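Local coordinates for protein exodeoxyribonuclease III (Archaeoglobus fulgidus, PDB 2VOA) that probably cleaves DNA at abasic sites as an AP endonuclease of the exonuclease III family, a reaction thought to need magnesium or manganese ions, at residues L16-P21 with R240-P245; D155-D160 with L213-D218; Y198-Y203 with P245-P250. The protein carries 1 engineered substitution. One frame throughout, in Å; residues are numbered along the deposited sequence.

Contact 1. Residues L16-P21 with R240-P245; sequences LHIVIP and RLAEKP
His17 turns the NE2 corner of its ring toward two successive backbone carbonyls of the 240-245 turn. The NE2-H donates to Glu243 O at 3.1 Å, with that oxygen almost in the ring plane, and makes a weaker, more bent bond from NE2 to Lys244 O at 3.0 Å. One N-H is shared between two acceptors and so points squarely at neither. A histidine suits the place because its flat ring carries an N-H at its far end and can still pack closely there: the same NE2 end lies 3.7 Å from Lys244 CB, while the rest of the lysine chain runs on extended and away. Beside this polar pair, Ile18 CD1 meets Ala242 CB at 3.8 Å, a slender branch against a methyl small enough to let the turn come close.

The segments join helix 16-26, which follows the first strand of the DNase I-like sandwich, to the turn leaving helix 238-241, at the face where the DNA is bound; the nearest nucleic acid atom is about 4 Å away.

Several features position these groups. His17 CG stands between the backbone N and the carbonyl carbon (chi1 69°), which swings the ring beside its neighbour, and Ile18 CG1 lies over the rim of one ring face. Lys244 has a left-handed helical backbone (phi 46°, psi 62°), turning its carbonyl toward the same donor as that of Glu243. Lys244 O also accepts from Arg15 NH1. Ile18 packs on Phe7 of strand 2-8, and Arg240 turns away toward segments 198-203 and 245-250.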
loop_
_atom_site.group_PDB
_atom_site.type_symbol
_atom_site.label_atom_id
_atom_site.label_comp_id
_atom_site.label_asym_id
_atom_site.label_seq_id
_atom_site.Cartn_x
_atom_site.Cartn_y
_atom_site.Cartn_z
ATOM N N LEU A 16 11.016 1.433 -3.318
ATOM C CA LEU A 16 12.201 0.563 -3.220
ATOM C C LEU A 16 12.006 -0.755 -3.967
ATOM O O LEU A 16 12.967 -1.321 -4.512
ATOM C CB LEU A 16 12.580 0.299 -1.755
ATOM C CG LEU A 16 13.105 1.504 -0.957
ATOM C CD1 LEU A 16 13.228 1.150 0.517
ATOM C CD2 LEU A 16 14.452 2.027 -1.508
ATOM N N HIS A 17 10.767 -1.235 -4.015
ATOM C CA HIS A 17 10.471 -2.484 -4.711
ATOM C C HIS A 17 10.710 -2.357 -6.221
ATOM O O HIS A 17 10.777 -3.382 -6.913
ATOM C CB HIS A 17 9.030 -2.927 -4.444
ATOM C CG HIS A 17 8.008 -2.035 -5.077
ATOM N ND1 HIS A 17 7.669 -0.803 -4.557
ATOM C CD2 HIS A 17 7.277 -2.183 -6.206
ATOM C CE1 HIS A 17 6.755 -0.240 -5.330
ATOM N NE2 HIS A 17 6.496 -1.061 -6.335
ATOM N N ILE A 18 10.803 -1.115 -6.715
ATOM C CA ILE A 18 11.144 -0.833 -8.106
ATOM C C ILE A 18 12.630 -0.497 -8.206
ATOM O O ILE A 18 13.347 -1.098 -8.989
ATOM C CB ILE A 18 10.348 0.397 -8.701
ATOM C CG1 ILE A 18 8.833 0.148 -8.686
ATOM C CG2 ILE A 18 10.821 0.711 -10.115
ATOM C CD1 ILE A 18 8.387 -1.049 -9.512
ATOM N N VAL A 19 13.074 0.474 -7.408
ATOM C CA VAL A 19 14.402 1.094 -7.605
ATOM C C VAL A 19 15.513 0.071 -7.357
ATOM O O VAL A 19 16.452 -0.053 -8.144
ATOM C CB VAL A 19 14.586 2.315 -6.681
ATOM C CG1 VAL A 19 16.045 2.822 -6.702
ATOM C CG2 VAL A 19 13.605 3.420 -7.067
ATOM N N ILE A 20 15.408 -0.659 -6.255
ATOM C CA ILE A 20 16.475 -1.597 -5.890
ATOM C C ILE A 20 16.662 -2.718 -6.950
ATOM O O ILE A 20 17.775 -2.893 -7.458
ATOM C CB ILE A 20 16.323 -2.103 -4.423
ATOM C CG1 ILE A 20 16.354 -0.916 -3.431
ATOM C CG2 ILE A 20 17.400 -3.175 -4.065
ATOM C CD1 ILE A 20 17.607 0.002 -3.544
ATOM N N PRO A 21 15.585 -3.445 -7.319
ATOM C CA PRO A 21 15.739 -4.419 -8.430
ATOM C C PRO A 21 16.191 -3.765 -9.757
ATOM O O PRO A 21 16.949 -4.377 -10.543
ATOM C CB PRO A 21 14.327 -4.994 -8.580
ATOM C CG PRO A 21 13.720 -4.845 -7.205
ATOM C CD PRO A 21 14.230 -3.513 -6.728
ATOM N N ARG A 240 7.539 1.201 -15.361
ATOM C CA ARG A 240 6.235 1.892 -15.455
ATOM C C ARG A 240 5.028 0.936 -15.588
ATOM O O ARG A 240 3.886 1.296 -15.295
ATOM C CB ARG A 240 6.259 2.924 -16.593
ATOM C CG ARG A 240 5.005 3.824 -16.670
ATOM C CD ARG A 240 4.869 4.699 -15.424
ATOM N NE ARG A 240 3.691 5.591 -15.394
ATOM C CZ ARG A 240 2.462 5.200 -15.037
ATOM N NH1 ARG A 240 2.212 3.922 -14.767
ATOM N NH2 ARG A 240 1.459 6.066 -15.011
ATOM N N LEU A 241 5.308 -0.272 -16.062
ATOM C CA LEU A 241 4.307 -1.327 -16.214
ATOM C C LEU A 241 4.257 -2.273 -15.017
ATOM O O LEU A 241 3.343 -3.120 -14.913
ATOM C CB LEU A 241 4.609 -2.128 -17.485
ATOM C CG LEU A 241 4.717 -1.372 -18.814
ATOM C CD1 LEU A 241 5.329 -2.274 -19.877
ATOM C CD2 LEU A 241 3.349 -0.918 -19.275
ATOM N N ALA A 242 5.234 -2.158 -14.121
ATOM C CA ALA A 242 5.287 -3.040 -12.959
ATOM C C ALA A 242 4.208 -2.671 -11.938
ATOM O O ALA A 242 3.552 -1.619 -12.068
ATOM C CB ALA A 242 6.672 -2.999 -12.331
ATOM N N GLU A 243 4.029 -3.523 -10.926
ATOM C CA GLU A 243 3.036 -3.263 -9.875
ATOM C C GLU A 243 3.468 -2.082 -9.011
ATOM O O GLU A 243 4.656 -1.931 -8.716
ATOM C CB GLU A 243 2.773 -4.519 -9.031
ATOM C CG GLU A 243 1.743 -5.429 -9.669
ATOM C CD GLU A 243 0.367 -4.772 -9.733
ATOM O OE1 GLU A 243 -0.017 -4.292 -10.830
ATOM O OE2 GLU A 243 -0.314 -4.712 -8.676
ATOM N N LYS A 244 2.494 -1.244 -8.649
ATOM C CA LYS A 244 2.716 0.001 -7.895
ATOM C C LYS A 244 3.896 0.805 -8.463
ATOM O O LYS A 244 4.907 1.041 -7.790
ATOM C CB LYS A 244 2.841 -0.278 -6.386
ATOM C CG LYS A 244 1.524 -0.716 -5.737
ATOM C CD LYS A 244 1.743 -1.095 -4.283
ATOM C CE LYS A 244 0.429 -1.192 -3.527
ATOM N NZ LYS A 244 0.674 -1.114 -2.047
ATOM N N PRO A 245 3.763 1.228 -9.732
ATOM C CA PRO A 245 4.846 1.957 -10.399
ATOM C C PRO A 245 4.886 3.423 -10.008
ATOM O O PRO A 245 3.867 3.970 -9.577
ATOM C CB PRO A 245 4.475 1.841 -11.878
ATOM C CG PRO A 245 2.961 1.801 -11.873
ATOM C CD PRO A 245 2.574 1.059 -10.598
#

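Contact 2. Residues D155-D160 with L213-D218. Engineered in segment 213-218: Gly217 (natural residue Val).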
loop_
_atom_site.group_PDB
_atom_site.type_symbol
_atom_site.label_atom_id
_atom_site.label_comp_id
_atom_site.label_asym_id
_atom_site.label_seq_id
_atom_site.Cartn_x
_atom_site.Cartn_y
_atom_site.Cartn_z
ATOM N N ASP A 155 7.860 16.703 -27.270
ATOM C CA ASP A 155 7.933 16.286 -25.862
ATOM C C ASP A 155 6.583 16.190 -25.147
ATOM O O ASP A 155 6.527 15.819 -23.975
ATOM C CB ASP A 155 8.859 17.226 -25.072
ATOM C CG ASP A 155 10.283 17.183 -25.572
ATOM O OD1 ASP A 155 10.765 18.222 -26.064
ATOM O OD2 ASP A 155 10.911 16.093 -25.509
ATOM N N VAL A 156 5.505 16.509 -25.855
ATOM C CA VAL A 156 4.152 16.418 -25.285
ATOM C C VAL A 156 3.214 15.723 -26.286
ATOM O O VAL A 156 3.408 15.800 -27.515
ATOM C CB VAL A 156 3.553 17.830 -24.867
ATOM C CG1 VAL A 156 4.446 18.549 -23.862
ATOM C CG2 VAL A 156 3.260 18.718 -26.074
ATOM N N HIS A 157 2.197 15.046 -25.769
ATOM C CA HIS A 157 1.279 14.320 -26.657
ATOM C C HIS A 157 0.381 15.220 -27.530
ATOM O O HIS A 157 -0.021 14.819 -28.636
ATOM C CB HIS A 157 0.433 13.310 -25.861
ATOM C CG HIS A 157 -0.375 13.925 -24.761
ATOM N ND1 HIS A 157 -1.511 14.669 -24.996
ATOM C CD2 HIS A 157 -0.220 13.892 -23.418
ATOM C CE1 HIS A 157 -2.010 15.083 -23.844
ATOM N NE2 HIS A 157 -1.248 14.618 -22.871
ATOM N N SER A 158 0.056 16.418 -27.039
ATOM C CA SER A 158 -0.917 17.315 -27.700
ATOM C C SER A 158 -0.475 18.780 -27.639
ATOM O O SER A 158 -1.077 19.594 -26.921
ATOM C CB SER A 158 -2.309 17.178 -27.064
ATOM O OG SER A 158 -2.784 15.847 -27.137
ATOM N N PRO A 159 0.588 19.133 -28.385
ATOM C CA PRO A 159 1.151 20.487 -28.278
ATOM C C PRO A 159 0.114 21.586 -28.536
ATOM O O PRO A 159 0.146 22.627 -27.885
ATOM C CB PRO A 159 2.255 20.515 -29.354
ATOM C CG PRO A 159 2.069 19.286 -30.182
ATOM C CD PRO A 159 1.342 18.282 -29.324
ATOM N N ASP A 160 -0.811 21.318 -29.451
ATOM C CA ASP A 160 -1.852 22.266 -29.825
ATOM C C ASP A 160 -2.784 22.652 -28.664
ATOM O O ASP A 160 -3.381 23.738 -28.682
ATOM C CB ASP A 160 -2.673 21.708 -31.004
ATOM C CG ASP A 160 -3.175 20.270 -30.768
ATOM O OD1 ASP A 160 -2.394 19.393 -30.306
ATOM O OD2 ASP A 160 -4.366 20.012 -31.082
ATOM N N LEU A 213 -0.549 8.984 -24.179
ATOM C CA LEU A 213 -0.829 10.265 -23.521
ATOM C C LEU A 213 0.207 10.505 -22.431
ATOM O O LEU A 213 -0.071 10.387 -21.228
ATOM C CB LEU A 213 -2.258 10.300 -22.963
ATOM C CG LEU A 213 -3.401 10.126 -23.980
ATOM C CD1 LEU A 213 -4.710 10.081 -23.225
ATOM C CD2 LEU A 213 -3.380 11.264 -24.982
ATOM N N GLY A 214 1.418 10.827 -22.876
ATOM C CA GLY A 214 2.522 11.104 -21.978
ATOM C C GLY A 214 3.204 12.429 -22.266
ATOM O O GLY A 214 2.829 13.157 -23.218
ATOM N N TRP A 215 4.194 12.711 -21.416
ATOM C CA TRP A 215 5.046 13.914 -21.452
ATOM C C TRP A 215 6.498 13.524 -21.322
ATOM O O TRP A 215 6.832 12.475 -20.751
ATOM C CB TRP A 215 4.754 14.824 -20.241
ATOM C CG TRP A 215 3.379 15.307 -20.114
ATOM C CD1 TRP A 215 2.259 14.558 -19.832
ATOM C CD2 TRP A 215 2.940 16.662 -20.227
ATOM N NE1 TRP A 215 1.163 15.368 -19.782
ATOM C CE2 TRP A 215 1.545 16.662 -20.019
ATOM C CE3 TRP A 215 3.591 17.880 -20.488
ATOM C CZ2 TRP A 215 0.770 17.838 -20.069
ATOM C CZ3 TRP A 215 2.798 19.068 -20.548
ATOM C CH2 TRP A 215 1.422 19.019 -20.332
ATOM N N ARG A 216 7.391 14.376 -21.838
ATOM C CA ARG A 216 8.827 14.135 -21.660
ATOM C C ARG A 216 9.431 15.403 -21.030
ATOM O O ARG A 216 9.960 16.293 -21.728
ATOM C CB ARG A 216 9.501 13.745 -22.997
ATOM C CG ARG A 216 10.849 12.972 -22.806
ATOM C CD ARG A 216 11.972 13.863 -22.270
ATOM N NE ARG A 216 12.355 14.837 -23.288
ATOM C CZ ARG A 216 13.573 15.351 -23.447
ATOM N NH1 ARG A 216 14.579 15.032 -22.613
ATOM N NH2 ARG A 216 13.785 16.189 -24.454
ATOM N N GLY A 217 9.308 15.481 -19.701
ATOM C CA GLY A 217 9.825 16.622 -18.921
ATOM C C GLY A 217 11.088 16.312 -18.113
ATOM O O GLY A 217 11.607 17.195 -17.402
ATOM N N ASP A 218 11.560 15.073 -18.201
ATOM C CA ASP A 218 12.796 14.598 -17.552
ATOM C C ASP A 218 13.925 14.626 -18.596
ATOM O O ASP A 218 13.698 14.349 -19.777
ATOM C CB ASP A 218 12.623 13.171 -17.013
ATOM C CG ASP A 218 11.481 13.055 -16.038
ATOM O OD1 ASP A 218 10.358 12.675 -16.455
ATOM O OD2 ASP A 218 11.724 13.363 -14.853
HETATM O O HOH W 1 13.094 17.608 -27.314
#
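The imidazole of His157 is packed on several sides. Over one face lies Leu213 CD2, 4.0 Å from the ring centroid in a CH-pi contact, and near the plane at the edge His157 CD2 approaches Gly214 O at 3.1 Å. An edge of the imidazole also points at the face of the Trp215 five-membered ring, an offset edge-to-face pair with centroids 5.3 Å apart and planes at 81°. The backbones carrying these side chains are joined by a single beta bridge, Val156 with Trp215. It links the loop that follows strand 141-144 to the loop that leads into strand 218-222, two antiparallel neighbours in one sheet of the DNase I-like sandwich. The indole receives Val156 CG1 at its CE3 atom, 3.5 Å away, and meets the rings of His165 and Phe200 elsewhere.

Arg216 N gives a hydrogen bond of 2.7 Å to Asp155 O, and His157 N a weak one to Gly214 O. His157 CG takes the position between the backbone N and carbonyl carbon (chi1 58°), which carries the ring toward Leu213 and Trp215; Ser158 OG shares a hydrogen bond with His157 ND1 at the ring edge.

Asp155 and Arg216 run side by side to a buried salt bridge. OD2 of Asp155 lies in the guanidinium plane of Arg216, 2.9 Å from NE and 3.1 Å from NH2, yet both nitrogens reach it from the same side of the carboxylate plane. Further mates, Arg189 for Asp155 and Asp186 for Arg216, make a charge network that probably balances the buried groups. Past Gly217, an engineered replacement for valine, lies Asp218, predicted to be important for catalysis; its carbonyl O accepts from Arg216 NH1 at 3.0 Å.

Contact 3. Residues Y198-Y203 with P245-P250. With nucleotides of chain C.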
loop_
_atom_site.group_PDB
_atom_site.type_symbol
_atom_site.label_atom_id
_atom_site.label_comp_id
_atom_site.label_asym_id
_atom_site.label_seq_id
_atom_site.Cartn_x
_atom_site.Cartn_y
_atom_site.Cartn_z
ATOM N N TYR A 198 8.211 9.200 -23.977
ATOM C CA TYR A 198 7.664 9.901 -22.810
ATOM C C TYR A 198 8.256 9.310 -21.539
ATOM O O TYR A 198 8.503 8.105 -21.468
ATOM C CB TYR A 198 6.136 9.851 -22.775
ATOM C CG TYR A 198 5.516 10.435 -24.014
ATOM C CD1 TYR A 198 4.614 9.689 -24.758
ATOM C CD2 TYR A 198 5.865 11.719 -24.464
ATOM C CE1 TYR A 198 4.018 10.197 -25.910
ATOM C CE2 TYR A 198 5.268 12.246 -25.623
ATOM C CZ TYR A 198 4.378 11.467 -26.352
ATOM O OH TYR A 198 3.791 11.976 -27.498
ATOM N N THR A 199 8.542 10.182 -20.582
ATOM C CA THR A 199 9.117 9.789 -19.301
ATOM C C THR A 199 8.083 9.920 -18.164
ATOM O O THR A 199 8.411 9.718 -16.999
ATOM C CB THR A 199 10.387 10.618 -18.966
ATOM O OG1 THR A 199 10.102 12.026 -19.061
ATOM C CG2 THR A 199 11.547 10.239 -19.906
ATOM N N PHE A 200 6.862 10.324 -18.525
ATOM C CA PHE A 200 5.788 10.558 -17.560
ATOM C C PHE A 200 4.427 10.243 -18.164
ATOM O O PHE A 200 4.110 10.684 -19.267
ATOM C CB PHE A 200 5.808 12.005 -17.078
ATOM C CG PHE A 200 4.593 12.388 -16.279
ATOM C CD1 PHE A 200 4.419 11.903 -14.988
ATOM C CD2 PHE A 200 3.628 13.226 -16.823
ATOM C CE1 PHE A 200 3.275 12.260 -14.226
ATOM C CE2 PHE A 200 2.490 13.596 -16.073
ATOM C CZ PHE A 200 2.323 13.092 -14.761
ATOM N N TYR A 201 3.619 9.480 -17.426
ATOM C CA TYR A 201 2.222 9.244 -17.778
ATOM C C TYR A 201 1.432 9.478 -16.500
ATOM O O TYR A 201 1.709 8.839 -15.477
ATOM C CB TYR A 201 1.992 7.804 -18.250
ATOM C CG TYR A 201 2.680 7.466 -19.547
ATOM C CD1 TYR A 201 3.957 6.920 -19.545
ATOM C CD2 TYR A 201 2.034 7.650 -20.778
ATOM C CE1 TYR A 201 4.603 6.581 -20.736
ATOM C CE2 TYR A 201 2.669 7.317 -21.966
ATOM C CZ TYR A 201 3.944 6.790 -21.936
ATOM O OH TYR A 201 4.573 6.437 -23.109
ATOM N N ASP A 202 0.474 10.398 -16.550
ATOM C CA ASP A 202 -0.311 10.769 -15.367
ATOM C C ASP A 202 -1.125 9.584 -14.879
ATOM O O ASP A 202 -1.804 8.948 -15.677
ATOM C CB ASP A 202 -1.211 11.966 -15.709
ATOM C CG ASP A 202 -1.847 12.598 -14.496
ATOM O OD1 ASP A 202 -2.448 11.879 -13.684
ATOM O OD2 ASP A 202 -1.803 13.852 -14.385
ATOM N N TYR A 203 -1.059 9.283 -13.580
ATOM C CA TYR A 203 -1.823 8.167 -13.011
ATOM C C TYR A 203 -3.328 8.275 -13.308
ATOM O O TYR A 203 -4.049 7.265 -13.410
ATOM C CB TYR A 203 -1.700 8.163 -11.498
ATOM C CG TYR A 203 -0.380 7.746 -10.880
ATOM C CD1 TYR A 203 0.207 8.533 -9.884
ATOM C CD2 TYR A 203 0.243 6.546 -11.225
ATOM C CE1 TYR A 203 1.385 8.141 -9.246
ATOM C CE2 TYR A 203 1.444 6.146 -10.598
ATOM C CZ TYR A 203 1.991 6.936 -9.602
ATOM O OH TYR A 203 3.147 6.549 -8.963
ATOM N N PRO A 245 3.763 1.228 -9.732
ATOM C CA PRO A 245 4.846 1.957 -10.399
ATOM C C PRO A 245 4.886 3.423 -10.008
ATOM O O PRO A 245 3.867 3.970 -9.577
ATOM C CB PRO A 245 4.475 1.841 -11.878
ATOM C CG PRO A 245 2.961 1.801 -11.873
ATOM C CD PRO A 245 2.574 1.059 -10.598
ATOM N N SER A 246 6.051 4.052 -10.184
ATOM C CA SER A 246 6.109 5.521 -10.222
ATOM C C SER A 246 5.304 5.979 -11.444
ATOM O O SER A 246 5.134 5.208 -12.386
ATOM C CB SER A 246 7.551 6.007 -10.421
ATOM O OG SER A 246 7.575 7.430 -10.348
ATOM N N ASP A 247 4.844 7.229 -11.455
ATOM C CA ASP A 247 4.234 7.775 -12.675
ATOM C C ASP A 247 5.279 8.133 -13.747
ATOM O O ASP A 247 4.940 8.223 -14.929
ATOM C CB ASP A 247 3.254 8.944 -12.397
ATOM C CG ASP A 247 3.789 9.975 -11.399
ATOM O OD1 ASP A 247 4.993 9.942 -11.008
ATOM O OD2 ASP A 247 2.991 10.876 -11.040
ATOM N N HIS A 248 6.539 8.306 -13.340
ATOM C CA HIS A 248 7.646 8.542 -14.283
ATOM C C HIS A 248 8.375 7.244 -14.665
ATOM O O HIS A 248 8.316 6.250 -13.918
ATOM C CB HIS A 248 8.650 9.537 -13.683
ATOM C CG HIS A 248 8.113 10.920 -13.557
ATOM N ND1 HIS A 248 8.590 11.972 -14.318
ATOM C CD2 HIS A 248 7.180 11.440 -12.731
ATOM C CE1 HIS A 248 7.935 13.070 -13.993
ATOM N NE2 HIS A 248 7.067 12.778 -13.043
ATOM N N LEU A 249 9.084 7.288 -15.802
ATOM C CA LEU A 249 9.998 6.227 -16.255
ATOM C C LEU A 249 11.462 6.661 -16.001
ATOM O O LEU A 249 11.771 7.861 -16.107
ATOM C CB LEU A 249 9.876 6.049 -17.783
ATOM C CG LEU A 249 8.690 5.363 -18.448
ATOM C CD1 LEU A 249 7.406 6.172 -18.289
ATOM C CD2 LEU A 249 9.002 5.155 -19.913
ATOM N N PRO A 250 12.380 5.705 -15.708
ATOM C CA PRO A 250 13.795 6.098 -15.753
ATOM C C PRO A 250 14.218 6.516 -17.164
ATOM O O PRO A 250 13.756 5.930 -18.168
ATOM C CB PRO A 250 14.544 4.794 -15.387
ATOM C CG PRO A 250 13.571 4.023 -14.601
ATOM C CD PRO A 250 12.247 4.290 -15.304
ATOM P P DC C 2 -3.625 4.155 -8.902
ATOM O OP1 DC C 2 -2.842 3.407 -9.904
ATOM O OP2 DC C 2 -4.674 3.462 -8.102
ATOM O "O5'" DC C 2 -2.659 4.804 -7.830
ATOM C "C5'" DC C 2 -1.492 5.461 -8.328
ATOM C "C4'" DC C 2 -0.873 6.316 -7.258
ATOM O "O4'" DC C 2 -1.665 7.523 -7.161
ATOM C "C3'" DC C 2 -0.807 5.694 -5.860
ATOM O "O3'" DC C 2 0.490 5.865 -5.369
ATOM C "C2'" DC C 2 -1.749 6.570 -5.038
ATOM C "C1'" DC C 2 -1.629 7.887 -5.806
ATOM N N1 DC C 2 -2.710 8.906 -5.479
ATOM C C2 DC C 2 -2.366 10.266 -5.480
ATOM O O2 DC C 2 -1.218 10.606 -5.782
ATOM N N3 DC C 2 -3.324 11.177 -5.154
ATOM C C4 DC C 2 -4.550 10.771 -4.827
ATOM N N4 DC C 2 -5.436 11.723 -4.520
ATOM C C5 DC C 2 -4.930 9.401 -4.817
ATOM C C6 DC C 2 -3.981 8.505 -5.135
ATOM O "O5'" DG C 1 -7.804 8.012 -11.464
ATOM C "C5'" DG C 1 -7.440 7.139 -10.408
ATOM C "C4'" DG C 1 -5.938 6.900 -10.424
ATOM O "O4'" DG C 1 -5.162 8.131 -10.303
ATOM C "C3'" DG C 1 -5.437 6.036 -9.281
ATOM O "O3'" DG C 1 -4.271 5.357 -9.712
ATOM C "C2'" DG C 1 -5.102 7.036 -8.180
ATOM C "C1'" DG C 1 -4.594 8.217 -9.008
ATOM N N9 DG C 1 -4.984 9.515 -8.494
ATOM C C8 DG C 1 -6.216 9.890 -7.990
ATOM N N7 DG C 1 -6.260 11.142 -7.645
ATOM C C5 DG C 1 -5.004 11.624 -7.953
ATOM C C6 DG C 1 -4.479 12.913 -7.778
ATOM O O6 DG C 1 -5.083 13.895 -7.316
ATOM N N1 DG C 1 -3.155 13.001 -8.227
ATOM C C2 DG C 1 -2.423 11.948 -8.751
ATOM N N2 DG C 1 -1.152 12.209 -9.120
ATOM N N3 DG C 1 -2.920 10.722 -8.908
ATOM C C4 DG C 1 -4.205 10.640 -8.484
HETATM O O HOH W 2 0.343 11.218 -11.852
#
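Thr199 O accepts from Leu249 N at 2.8 Å, and Tyr201 N donates almost straight (174°) to Asp247 O at 3.1 Å. These bonds flank Phe200 and His248, an antiparallel non-hydrogen-bonded pair forming a lone beta bridge. Asp247 O takes a second bond from Arg240 NE. On the other edge of 198-203, Thr199 and Phe200 together face Trp215 as a classic beta bulge.

The Tyr203 hydroxyl donates to a lone pair of Pro245 O at 2.7 Å and is also bonded to Asn10 ND2. Its ring is sandwiched between Asp247 CB, 3.6 Å from the ring centroid, and the sugar of DC2 of chain C, a flat apolar slab suited to deoxyribose. With the ring and hydroxyl cut back to an alanine, Pro245 O is likely to lose this donor, and a gap would probably open between Asp247 CB and the sugar. A water accepts from Tyr203 N and donates to Asp247 OD2 at 2.8 Å.

Asp247 and His248 are predicted to belong to a magnesium site and His248 to be the catalytic proton acceptor. His248 ND1 is bonded to Asp218 OD1, which Thr199 OG1 also reaches, so threonine adds a second-shell hydroxyl. Phe200 CG, anti to the backbone N (chi1 170°), brings CD1 of Phe200 over the rim of one imidazole face, 3.4 Å from His248 NE2, the ring planes oblique. Ser246 OG accepts from His248 N in an ST turn and also bonds Asn8 O.

Around this lie strand 2-8 against Ser246 and His248, strand 230-235 against Thr199 and Leu249, and helix 238-241, whose Arg240 packs on Tyr203, Pro245 and Leu249.

How the contacts relate
Contact 3 lies between the other two: its centre is about 11 Å from that of contact 1 and about 12 Å from that of contact 2, which are themselves about 23 Å apart. Along the chain the order is 16-21, 155-160, 198-203, 213-218, 240-245 and 245-250, so contact 2 is nested within contact 1, and contact 3 crosses both. Contact 1 shares Pro245 with contact 3, and Arg240 ties the two; Asp218 joins contact 2 to contact 3 through Thr199 and His248. Loops from both sheets of the sandwich are thereby drawn around the predicted catalytic site, with contacts 1 and 3 beside the bound DNA.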